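Local coordinates for gene 12 protein (Mycobacterium phage D29, PDB 3HC7) that hydrolyses the mycolylarabinogalactan ester link in the mycobacterial cell wall, so that the host outer membrane breaks down and phage particles are released, at residues 59-64 with 100-105; 43-46 with 51-54; 26-29 with 35-38; 145-150 with 174-179. All blocks are in the same frame, centred on the assembly; numbering follows the deposited sequence.

Contact 1 (59-64 with 100-105)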
loop_
_atom_site.group_PDB
_atom_site.type_symbol
_atom_site.label_atom_id
_atom_site.label_comp_id
_atom_site.label_asym_id
_atom_site.label_seq_id
_atom_site.Cartn_x
_atom_site.Cartn_y
_atom_site.Cartn_z
ATOM N N GLU A 59 -9.596 3.280 -9.721
ATOM C CA GLU A 59 -10.801 2.561 -9.319
ATOM C C GLU A 59 -11.249 2.910 -7.900
ATOM O O GLU A 59 -12.447 2.996 -7.625
ATOM C CB GLU A 59 -10.624 1.054 -9.456
ATOM C CG GLU A 59 -11.874 0.264 -9.058
ATOM C CD GLU A 59 -13.014 0.400 -10.059
ATOM O OE1 GLU A 59 -12.768 0.841 -11.202
ATOM O OE2 GLU A 59 -14.162 0.057 -9.705
ATOM N N LEU A 60 -10.296 3.115 -6.999
ATOM C CA LEU A 60 -10.643 3.446 -5.623
ATOM C C LEU A 60 -11.298 4.828 -5.539
ATOM O O LEU A 60 -12.238 5.045 -4.770
ATOM C CB LEU A 60 -9.411 3.378 -4.716
ATOM C CG LEU A 60 -9.705 3.812 -3.277
ATOM C CD1 LEU A 60 -10.857 2.999 -2.705
ATOM C CD2 LEU A 60 -8.471 3.704 -2.404
ATOM N N ILE A 61 -10.804 5.761 -6.342
ATOM C CA ILE A 61 -11.365 7.104 -6.363
ATOM C C ILE A 61 -12.793 7.045 -6.902
ATOM O O ILE A 61 -13.720 7.593 -6.302
ATOM C CB ILE A 61 -10.523 8.041 -7.238
ATOM C CG1 ILE A 61 -9.191 8.356 -6.552
ATOM C CG2 ILE A 61 -11.290 9.330 -7.523
ATOM C CD1 ILE A 61 -8.154 8.958 -7.493
ATOM N N LEU A 62 -12.952 6.363 -8.033
ATOM C CA LEU A 62 -14.248 6.185 -8.678
ATOM C C LEU A 62 -15.286 5.629 -7.701
ATOM O O LEU A 62 -16.365 6.197 -7.540
ATOM C CB LEU A 62 -14.100 5.252 -9.889
ATOM C CG LEU A 62 -15.224 5.153 -10.929
ATOM C CD1 LEU A 62 -14.895 4.123 -11.999
ATOM C CD2 LEU A 62 -16.548 4.811 -10.286
ATOM N N GLN A 63 -14.949 4.519 -7.056
ATOM C CA GLN A 63 -15.866 3.833 -6.158
ATOM C C GLN A 63 -16.245 4.682 -4.952
ATOM O O GLN A 63 -17.401 4.697 -4.538
ATOM C CB GLN A 63 -15.260 2.506 -5.695
ATOM C CG GLN A 63 -15.230 1.438 -6.773
ATOM C CD GLN A 63 -16.629 0.974 -7.151
ATOM O OE1 GLN A 63 -16.849 0.436 -8.238
ATOM N NE2 GLN A 63 -17.581 1.185 -6.249
ATOM N N ILE A 64 -15.268 5.383 -4.387
ATOM C CA ILE A 64 -15.519 6.243 -3.238
ATOM C C ILE A 64 -16.570 7.300 -3.568
ATOM O O ILE A 64 -17.515 7.510 -2.808
ATOM C CB ILE A 64 -14.235 6.933 -2.751
ATOM C CG1 ILE A 64 -13.371 5.935 -1.974
ATOM C CG2 ILE A 64 -14.585 8.125 -1.874
ATOM C CD1 ILE A 64 -11.978 6.455 -1.616
ATOM N N THR A 100 -7.752 21.011 -2.653
ATOM C CA THR A 100 -8.479 20.917 -3.918
ATOM C C THR A 100 -8.450 19.493 -4.479
ATOM O O THR A 100 -8.642 19.280 -5.678
ATOM C CB THR A 100 -7.944 21.905 -4.985
ATOM O OG1 THR A 100 -6.547 21.676 -5.184
ATOM C CG2 THR A 100 -8.172 23.370 -4.552
ATOM N N GLY A 101 -8.213 18.518 -3.608
ATOM C CA GLY A 101 -8.249 17.126 -4.024
ATOM C C GLY A 101 -9.654 16.729 -4.433
ATOM O O GLY A 101 -10.627 17.202 -3.855
ATOM N N ARG A 102 -9.749 15.856 -5.428
ATOM C CA ARG A 102 -11.030 15.366 -5.935
ATOM C C ARG A 102 -11.943 14.806 -4.847
ATOM O O ARG A 102 -13.163 14.876 -4.961
ATOM C CB ARG A 102 -10.783 14.303 -7.008
ATOM C CG ARG A 102 -12.028 13.812 -7.734
ATOM C CD ARG A 102 -11.633 13.014 -8.970
ATOM N NE ARG A 102 -12.732 12.213 -9.507
ATOM C CZ ARG A 102 -12.583 11.237 -10.403
ATOM N NH1 ARG A 102 -11.377 10.937 -10.869
ATOM N NH2 ARG A 102 -13.639 10.556 -10.833
ATOM N N LEU A 103 -11.359 14.250 -3.788
ATOM C CA LEU A 103 -12.162 13.611 -2.750
ATOM C C LEU A 103 -12.139 14.382 -1.434
ATOM O O LEU A 103 -12.533 13.857 -0.394
ATOM C CB LEU A 103 -11.692 12.172 -2.519
ATOM C CG LEU A 103 -11.693 11.269 -3.753
ATOM C CD1 LEU A 103 -11.107 9.910 -3.422
ATOM C CD2 LEU A 103 -13.103 11.120 -4.292
ATOM N N HIS A 104 -11.673 15.625 -1.488
ATOM C CA HIS A 104 -11.460 16.398 -0.283
ATOM C C HIS A 104 -12.761 16.633 0.462
ATOM O O HIS A 104 -12.766 16.696 1.686
ATOM C CB HIS A 104 -10.777 17.735 -0.595
ATOM C CG HIS A 104 -10.449 18.537 0.624
ATOM N ND1 HIS A 104 -9.511 18.129 1.549
ATOM C CD2 HIS A 104 -10.940 19.717 1.077
ATOM C CE1 HIS A 104 -9.431 19.027 2.515
ATOM N NE2 HIS A 104 -10.287 19.999 2.252
ATOM N N ARG A 105 -13.860 16.753 -0.277
ATOM C CA ARG A 105 -15.169 16.980 0.333
ATOM C C ARG A 105 -15.628 15.781 1.152
ATOM O O ARG A 105 -16.574 15.884 1.928
ATOM C CB ARG A 105 -16.214 17.318 -0.730
ATOM C CG ARG A 105 -16.492 16.197 -1.720
ATOM C CD ARG A 105 -17.217 16.722 -2.952
ATOM N NE ARG A 105 -17.293 15.716 -4.007
ATOM C CZ ARG A 105 -18.309 14.874 -4.159
ATOM N NH1 ARG A 105 -19.339 14.921 -3.323
ATOM N NH2 ARG A 105 -18.298 13.982 -5.142
#
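Leu103 meets Ile61 and Ile64 in apolar packing. Both its methyls touch: Leu103 CD1 is 4.0 Å from Ile61 CG1, and Leu103 CD1 is also 4.0 Å from Ile64 CD1. The two isoleucines sit one helical turn apart, so this methyl bridges two levels of one helix face. Ile64 and Leu103 cross at about a right angle. The second methyl, Leu103 CD2, lies 4.1 Å from Ile61 CG2. All three side chains are buried.

The other interaction sets a methyl against a flat cation. Ile61 CG2 lies over one face of the Arg102 guanidinium, toward its rim, with Ile61 CG2 3.7 Å from Arg102 CZ. Arg102 gets there with CG anti to its backbone N (chi1 -174°) and an extended chain. The polar end of Arg102 is held by a salt bridge from NE to Glu65, on the same helix as Ile61. No hydrogen bond joins the two segments.

A type I turn from Gly101 to His104 presents Arg102 and Leu103. The contact ties the loop before strand 110-116 to helix 50-70. Helix 83-96 packs against both through Val91, His95 and Ile96, and Ile64 also packs on Phe76 and Met78 of strand 76-81.

Contact 2 (43-46 with 51-54)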
loop_
_atom_site.group_PDB
_atom_site.type_symbol
_atom_site.label_atom_id
_atom_site.label_comp_id
_atom_site.label_asym_id
_atom_site.label_seq_id
_atom_site.Cartn_x
_atom_site.Cartn_y
_atom_site.Cartn_z
ATOM N N PRO A 43 -4.746 -4.886 -11.503
ATOM C CA PRO A 43 -4.028 -6.128 -11.809
ATOM C C PRO A 43 -3.275 -6.694 -10.611
ATOM O O PRO A 43 -2.933 -7.872 -10.624
ATOM C CB PRO A 43 -3.027 -5.705 -12.896
ATOM C CG PRO A 43 -3.504 -4.398 -13.410
ATOM C CD PRO A 43 -4.218 -3.738 -12.258
ATOM N N ALA A 44 -3.016 -5.868 -9.603
ATOM C CA ALA A 44 -2.151 -6.255 -8.481
ATOM C C ALA A 44 -0.841 -6.908 -8.946
ATOM O O ALA A 44 -0.382 -7.891 -8.359
ATOM C CB ALA A 44 -2.895 -7.170 -7.514
ATOM N N ALA A 45 -0.229 -6.344 -9.986
ATOM C CA ALA A 45 0.924 -6.978 -10.628
ATOM C C ALA A 45 2.222 -6.720 -9.873
ATOM O O ALA A 45 2.430 -5.636 -9.343
ATOM C CB ALA A 45 1.053 -6.505 -12.075
ATOM N N ALA A 46 3.090 -7.721 -9.830
ATOM C CA ALA A 46 4.418 -7.556 -9.227
ATOM C C ALA A 46 5.335 -6.666 -10.073
ATOM O O ALA A 46 6.165 -5.921 -9.537
ATOM C CB ALA A 46 5.062 -8.915 -8.989
ATOM N N PRO A 51 2.199 0.982 -12.940
ATOM C CA PRO A 51 0.964 1.042 -13.745
ATOM C C PRO A 51 -0.166 0.295 -13.065
ATOM O O PRO A 51 -1.329 0.661 -13.232
ATOM C CB PRO A 51 1.345 0.326 -15.046
ATOM C CG PRO A 51 2.856 0.486 -15.128
ATOM C CD PRO A 51 3.327 0.406 -13.697
ATOM N N SER A 52 0.165 -0.751 -12.317
ATOM C CA SER A 52 -0.857 -1.482 -11.583
ATOM C C SER A 52 -1.444 -0.571 -10.502
ATOM O O SER A 52 -2.658 -0.466 -10.359
ATOM C CB SER A 52 -0.289 -2.765 -10.980
ATOM O OG SER A 52 -1.300 -3.498 -10.309
ATOM N N VAL A 53 -0.567 0.092 -9.755
ATOM C CA VAL A 53 -0.973 1.064 -8.743
ATOM C C VAL A 53 -1.910 2.146 -9.295
ATOM O O VAL A 53 -2.902 2.494 -8.659
ATOM C CB VAL A 53 0.258 1.730 -8.080
ATOM C CG1 VAL A 53 -0.169 2.880 -7.162
ATOM C CG2 VAL A 53 1.061 0.700 -7.302
ATOM N N GLU A 54 -1.585 2.686 -10.468
ATOM C CA GLU A 54 -2.387 3.738 -11.079
ATOM C C GLU A 54 -3.813 3.265 -11.362
ATOM O O GLU A 54 -4.762 4.017 -11.182
ATOM C CB GLU A 54 -1.760 4.220 -12.390
ATOM C CG GLU A 54 -0.370 4.822 -12.290
ATOM C CD GLU A 54 0.245 5.052 -13.668
ATOM O OE1 GLU A 54 -0.338 4.596 -14.679
ATOM O OE2 GLU A 54 1.310 5.688 -13.749
#
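Ser52 OG accepts a hydrogen bond from the backbone of Ala45. Ala45 N and Ser52 OG are 3.1 Å apart, and the N-H...O angle is 159°. Ala44 N is just as near, at 3.0 Å from Ser52 OG, but its angle is too poor for a bond. The Pro43 ring closes in on the same oxygen, with Pro43 CD 3.5 Å from Ser52 OG. Beside the hydrogen bond, Ala45 CB and Ser52 CB pack at 4.1 Å.

The serine hydroxyl reaches the loop because chi1 of -178° turns OG to the far side of CB from the backbone N of Ser52. Ala44 has a left-handed backbone conformation, and there the loop turns.

The next shell is Gln83. Its OE1 is hydrogen-bonded to Ser52 OG, and its NE2 donates to Ala45 O. One amide therefore holds both partners, and the buried hydroxyl has two bonds. Gln83 directly follows the nucleophile Ser82, whose side chain lies about 8 Å from that of Ala44. The sequence around Ser82 fits the nucleophile elbow of alpha/beta hydrolases.

Helix 50-70 begins here, fastened near its N-terminal end to the loop that follows strand 35-38. Val53 packs on helix 83-96, while the backbone of Ala44 bonds to that of Gly13.

Contact 3 (26-29 with 35-38)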
loop_
_atom_site.group_PDB
_atom_site.type_symbol
_atom_site.label_atom_id
_atom_site.label_comp_id
_atom_site.label_asym_id
_atom_site.label_seq_id
_atom_site.Cartn_x
_atom_site.Cartn_y
_atom_site.Cartn_z
ATOM N N THR A 26 -10.361 -9.260 6.023
ATOM C CA THR A 26 -10.743 -8.338 7.076
ATOM C C THR A 26 -12.178 -7.867 6.867
ATOM O O THR A 26 -13.010 -8.020 7.752
ATOM C CB THR A 26 -9.774 -7.137 7.153
ATOM O OG1 THR A 26 -8.449 -7.610 7.429
ATOM C CG2 THR A 26 -10.198 -6.177 8.247
ATOM N N ALA A 27 -12.463 -7.302 5.694
ATOM C CA ALA A 27 -13.819 -6.866 5.357
ATOM C C ALA A 27 -14.869 -7.934 5.685
ATOM O O ALA A 27 -15.965 -7.625 6.162
ATOM C CB ALA A 27 -13.902 -6.472 3.890
ATOM N N ARG A 28 -14.526 -9.192 5.429
ATOM C CA ARG A 28 -15.443 -10.302 5.672
ATOM C C ARG A 28 -15.714 -10.531 7.158
ATOM O O ARG A 28 -16.652 -11.243 7.519
ATOM C CB ARG A 28 -14.920 -11.585 5.020
ATOM C CG ARG A 28 -15.056 -11.605 3.507
ATOM C CD ARG A 28 -14.744 -12.977 2.936
ATOM N NE ARG A 28 -15.347 -13.162 1.620
ATOM C CZ ARG A 28 -14.694 -13.024 0.472
ATOM N NH1 ARG A 28 -13.405 -12.708 0.474
ATOM N NH2 ARG A 28 -15.326 -13.211 -0.679
ATOM N N ASP A 29 -14.896 -9.931 8.016
ATOM C CA ASP A 29 -15.060 -10.076 9.461
ATOM C C ASP A 29 -15.843 -8.921 10.090
ATOM O O ASP A 29 -16.051 -8.893 11.301
ATOM C CB ASP A 29 -13.700 -10.220 10.148
ATOM C CG ASP A 29 -13.114 -11.611 9.997
ATOM O OD1 ASP A 29 -13.769 -12.474 9.375
ATOM O OD2 ASP A 29 -11.996 -11.839 10.505
ATOM N N ARG A 35 -20.602 -1.825 5.044
ATOM C CA ARG A 35 -20.854 -2.283 3.681
ATOM C C ARG A 35 -19.507 -2.386 2.966
ATOM O O ARG A 35 -18.624 -1.556 3.185
ATOM C CB ARG A 35 -21.761 -1.299 2.948
ATOM C CG ARG A 35 -23.161 -1.224 3.521
ATOM C CD ARG A 35 -23.650 0.206 3.570
ATOM N NE ARG A 35 -24.322 0.617 2.345
ATOM C CZ ARG A 35 -24.823 1.833 2.149
ATOM N NH1 ARG A 35 -24.714 2.758 3.094
ATOM N NH2 ARG A 35 -25.427 2.128 1.008
ATOM N N TRP A 36 -19.353 -3.388 2.105
ATOM C CA TRP A 36 -18.048 -3.703 1.538
ATOM C C TRP A 36 -17.956 -3.531 0.022
ATOM O O TRP A 36 -18.728 -4.132 -0.728
ATOM C CB TRP A 36 -17.648 -5.125 1.934
ATOM C CG TRP A 36 -16.328 -5.564 1.386
ATOM C CD1 TRP A 36 -15.239 -4.783 1.134
ATOM C CD2 TRP A 36 -15.950 -6.903 1.056
ATOM N NE1 TRP A 36 -14.209 -5.552 0.647
ATOM C CE2 TRP A 36 -14.620 -6.858 0.593
ATOM C CE3 TRP A 36 -16.610 -8.135 1.098
ATOM C CZ2 TRP A 36 -13.937 -8.002 0.176
ATOM C CZ3 TRP A 36 -15.932 -9.267 0.686
ATOM C CH2 TRP A 36 -14.610 -9.192 0.230
ATOM N N GLN A 37 -16.994 -2.715 -0.411
ATOM C CA GLN A 37 -16.708 -2.519 -1.828
ATOM C C GLN A 37 -15.254 -2.844 -2.164
ATOM O O GLN A 37 -14.383 -1.976 -2.087
ATOM C CB GLN A 37 -17.005 -1.082 -2.247
ATOM C CG GLN A 37 -16.721 -0.815 -3.716
ATOM C CD GLN A 37 -17.509 -1.748 -4.615
ATOM O OE1 GLN A 37 -18.740 -1.711 -4.633
ATOM N NE2 GLN A 37 -16.805 -2.597 -5.358
ATOM N N PRO A 38 -14.986 -4.099 -2.544
ATOM C CA PRO A 38 -13.639 -4.499 -2.957
ATOM C C PRO A 38 -13.250 -3.749 -4.220
ATOM O O PRO A 38 -14.106 -3.531 -5.077
ATOM C CB PRO A 38 -13.794 -5.992 -3.271
ATOM C CG PRO A 38 -15.044 -6.408 -2.612
ATOM C CD PRO A 38 -15.939 -5.214 -2.613
#
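The Trp36 ring has Ala27 on one face and Pro38 on the other. Ala27 CB stands 3.3 Å from the centroid of the five-membered ring, only 6° off the normal, in a CH-pi contact. Its nearest ring atoms include NE1, at 3.4 Å from Ala27 CB. On the opposite face Pro38 CG comes down toward the rim, 3.2 Å above the ring plane. The indole is thus sandwiched closely between a methyl and a proline ring.

This is packing inside a beta-alpha-beta unit made by strand 5-9, helix 22-27 and strand 35-38. Strand 35-38 is an outermost strand of the central parallel sheet. A chi1 of 179° swings the indole of Trp36 away from the backbone N, and it reaches the C-terminal part of the helix. Ala27 also packs on Leu6 of strand 5-9.

Arg28 approaches the six-membered end of the indole. Arg28 NH1 is 3.7 Å from Trp36 CH2, at the ring edge and near its plane. For the guanidinium the same contact is over a face, since the two planes are 76° apart. Arg28 CG adds apolar contact, 3.8 Å from Trp36 CZ3. Arg28 NH1 is also hydrogen-bonded to Leu18 O, and Trp36 NE1 to Thr8 OG1.

Contact 4 (145-150 with 174-179)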
loop_
_atom_site.group_PDB
_atom_site.type_symbol
_atom_site.label_atom_id
_atom_site.label_comp_id
_atom_site.label_asym_id
_atom_site.label_seq_id
_atom_site.Cartn_x
_atom_site.Cartn_y
_atom_site.Cartn_z
ATOM N N GLU A 145 9.645 7.669 -1.704
ATOM C CA GLU A 145 9.929 9.070 -1.365
ATOM C C GLU A 145 8.652 9.898 -1.201
ATOM O O GLU A 145 8.625 10.883 -0.473
ATOM C CB GLU A 145 10.828 9.711 -2.428
ATOM C CG GLU A 145 12.200 9.069 -2.581
ATOM C CD GLU A 145 12.787 9.267 -3.975
ATOM O OE1 GLU A 145 12.110 8.905 -4.964
ATOM O OE2 GLU A 145 13.927 9.776 -4.084
ATOM N N ASP A 146 7.604 9.503 -1.913
ATOM C CA ASP A 146 6.281 10.094 -1.766
ATOM C C ASP A 146 5.528 9.293 -0.704
ATOM O O ASP A 146 4.769 8.383 -1.022
ATOM C CB ASP A 146 5.544 10.019 -3.107
ATOM C CG ASP A 146 4.195 10.712 -3.081
ATOM O OD1 ASP A 146 4.057 11.745 -2.394
ATOM O OD2 ASP A 146 3.277 10.236 -3.782
ATOM N N ARG A 147 5.761 9.613 0.558
ATOM C CA ARG A 147 5.188 8.835 1.648
ATOM C C ARG A 147 4.254 9.695 2.494
ATOM O O ARG A 147 4.213 10.925 2.357
ATOM C CB ARG A 147 6.291 8.219 2.520
ATOM C CG ARG A 147 7.149 9.244 3.256
ATOM C CD ARG A 147 8.150 8.582 4.204
ATOM N NE ARG A 147 9.114 7.738 3.494
ATOM C CZ ARG A 147 10.233 8.192 2.933
ATOM N NH1 ARG A 147 10.528 9.484 3.011
ATOM N NH2 ARG A 147 11.058 7.360 2.296
ATOM N N LEU A 148 3.497 9.039 3.366
ATOM C CA LEU A 148 2.523 9.744 4.186
ATOM C C LEU A 148 3.229 10.602 5.228
ATOM O O LEU A 148 4.336 10.281 5.663
ATOM C CB LEU A 148 1.563 8.747 4.839
ATOM C CG LEU A 148 0.739 7.959 3.815
ATOM C CD1 LEU A 148 0.127 6.720 4.424
ATOM C CD2 LEU A 148 -0.332 8.843 3.185
ATOM N N GLU A 149 2.598 11.708 5.606
ATOM C CA GLU A 149 3.159 12.593 6.616
ATOM C C GLU A 149 2.067 13.215 7.490
ATOM O O GLU A 149 0.931 13.377 7.050
ATOM C CB GLU A 149 4.022 13.677 5.964
ATOM C CG GLU A 149 3.448 14.249 4.681
ATOM C CD GLU A 149 4.305 15.365 4.100
ATOM O OE1 GLU A 149 3.954 15.891 3.017
ATOM O OE2 GLU A 149 5.330 15.712 4.724
ATOM N N ASN A 150 2.418 13.535 8.732
ATOM C CA ASN A 150 1.533 14.288 9.620
ATOM C C ASN A 150 0.157 13.668 9.782
ATOM O O ASN A 150 -0.830 14.380 9.916
ATOM C CB ASN A 150 1.373 15.714 9.102
ATOM C CG ASN A 150 2.698 16.398 8.881
ATOM O OD1 ASN A 150 2.847 17.220 7.971
ATOM N ND2 ASN A 150 3.677 16.061 9.712
ATOM N N ASP A 174 18.534 6.315 7.538
ATOM C CA ASP A 174 19.908 6.495 7.070
ATOM C C ASP A 174 20.245 5.698 5.804
ATOM O O ASP A 174 21.222 6.002 5.121
ATOM C CB ASP A 174 20.903 6.138 8.179
ATOM C CG ASP A 174 20.930 7.164 9.296
ATOM O OD1 ASP A 174 20.368 8.264 9.110
ATOM O OD2 ASP A 174 21.520 6.867 10.358
ATOM N N ASP A 175 19.448 4.677 5.497
ATOM C CA ASP A 175 19.744 3.780 4.380
ATOM C C ASP A 175 18.975 4.151 3.117
ATOM O O ASP A 175 19.050 3.460 2.105
ATOM C CB ASP A 175 19.408 2.340 4.759
ATOM C CG ASP A 175 20.302 1.801 5.848
ATOM O OD1 ASP A 175 21.272 2.490 6.214
ATOM O OD2 ASP A 175 20.030 0.686 6.336
ATOM N N LEU A 176 18.246 5.255 3.189
ATOM C CA LEU A 176 17.239 5.596 2.192
ATOM C C LEU A 176 17.792 5.739 0.772
ATOM O O LEU A 176 17.066 5.550 -0.210
ATOM C CB LEU A 176 16.536 6.880 2.615
ATOM C CG LEU A 176 15.014 6.908 2.535
ATOM C CD1 LEU A 176 14.421 5.520 2.725
ATOM C CD2 LEU A 176 14.488 7.866 3.586
ATOM N N HIS A 177 19.068 6.077 0.661
ATOM C CA HIS A 177 19.653 6.292 -0.657
ATOM C C HIS A 177 20.817 5.363 -0.921
ATOM O O HIS A 177 21.638 5.602 -1.800
ATOM C CB HIS A 177 20.039 7.754 -0.849
ATOM C CG HIS A 177 18.866 8.680 -0.794
ATOM N ND1 HIS A 177 17.911 8.729 -1.788
ATOM C CD2 HIS A 177 18.475 9.571 0.148
ATOM C CE1 HIS A 177 16.992 9.620 -1.469
ATOM N NE2 HIS A 177 17.309 10.146 -0.298
ATOM N N GLU A 178 20.875 4.291 -0.146
ATOM C CA GLU A 178 21.766 3.185 -0.454
ATOM C C GLU A 178 21.360 2.593 -1.811
ATOM O O GLU A 178 20.178 2.557 -2.163
ATOM C CB GLU A 178 21.686 2.153 0.674
ATOM C CG GLU A 178 22.111 0.740 0.324
ATOM C CD GLU A 178 21.888 -0.220 1.485
ATOM O OE1 GLU A 178 21.662 0.258 2.618
ATOM O OE2 GLU A 178 21.934 -1.446 1.272
ATOM N N TYR A 179 22.353 2.129 -2.559
ATOM C CA TYR A 179 22.178 1.614 -3.914
ATOM C C TYR A 179 21.056 0.574 -4.065
ATOM O O TYR A 179 20.167 0.727 -4.906
ATOM C CB TYR A 179 23.502 1.002 -4.377
ATOM C CG TYR A 179 23.489 0.448 -5.783
ATOM C CD1 TYR A 179 23.463 1.293 -6.886
ATOM C CD2 TYR A 179 23.527 -0.921 -6.006
ATOM C CE1 TYR A 179 23.460 0.784 -8.173
ATOM C CE2 TYR A 179 23.527 -1.436 -7.277
ATOM C CZ TYR A 179 23.501 -0.587 -8.356
ATOM O OH TYR A 179 23.524 -1.123 -9.612
#
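Arg147 and Leu176 approach from opposite directions, the branched end of the leucine meeting one guanidinium nitrogen. Arg147 NH2 lies 3.7 Å from Leu176 CD2, and the other methyl is close behind, with Leu176 CD1 3.9 Å from Arg147 NH2. The branch of the leucine therefore straddles that nitrogen.

The arginine takes a bent course. Its CG sits between the backbone N and the carbonyl carbon (chi1 65°), and the chain kinks again at chi3 (63°). These turns bring NH2 to Gly142 O, its hydrogen-bond acceptor near the end of strand 140-141. Leu176 departs from the usual staggered torsions, with chi1 at -134°. Both side chains also touch Leu141, so strand 140-141 gives them a common support.

The second pair is looser. Glu145 reaches out with an extended chain beyond CG, and its OE2 comes to the edge of the His177 ring, 4.0 Å from His177 CE1. The side chains cross at about a right angle. Leu176 CB lies over one face of the imidazole, toward its rim.

A type I turn from Asp175 to Glu178 carries Leu176 and His177 together, just ahead of helix 179-189. Glu178 is the N-cap residue of that helix.

Glu145 OE1 also forms long, weak ion pairs with Arg185 and Lys189 of that helix. No hydrogen bond or salt bridge crosses between the segments. The contact thus rests on van der Waals packing, and any attraction between Glu145 and His177 would be modest and would depend on a histidine charge that is not seen.

Contact 1 is the buried one, contacts 2 and 3 are partly buried, and contact 4 lies at the surface. Contacts 1 and 2 share helix 50-70, with contact 2 near its start and contact 1 further along. Contact 3 uses strand 35-38, which precedes that helix; Gln37 packs on Gln63, so contacts 1 and 3 touch. Contact 4 stands apart, across the chain's centre from contact 3. Chemistry follows place. Aliphatic packing dominates contact 1 and an indole sandwich contact 3. Contact 4 sets charged and polar side chains in loose surface packing, with no bond between its segments. Contact 2 alone has a hydrogen bond between its segments, and it lies near the nucleophile.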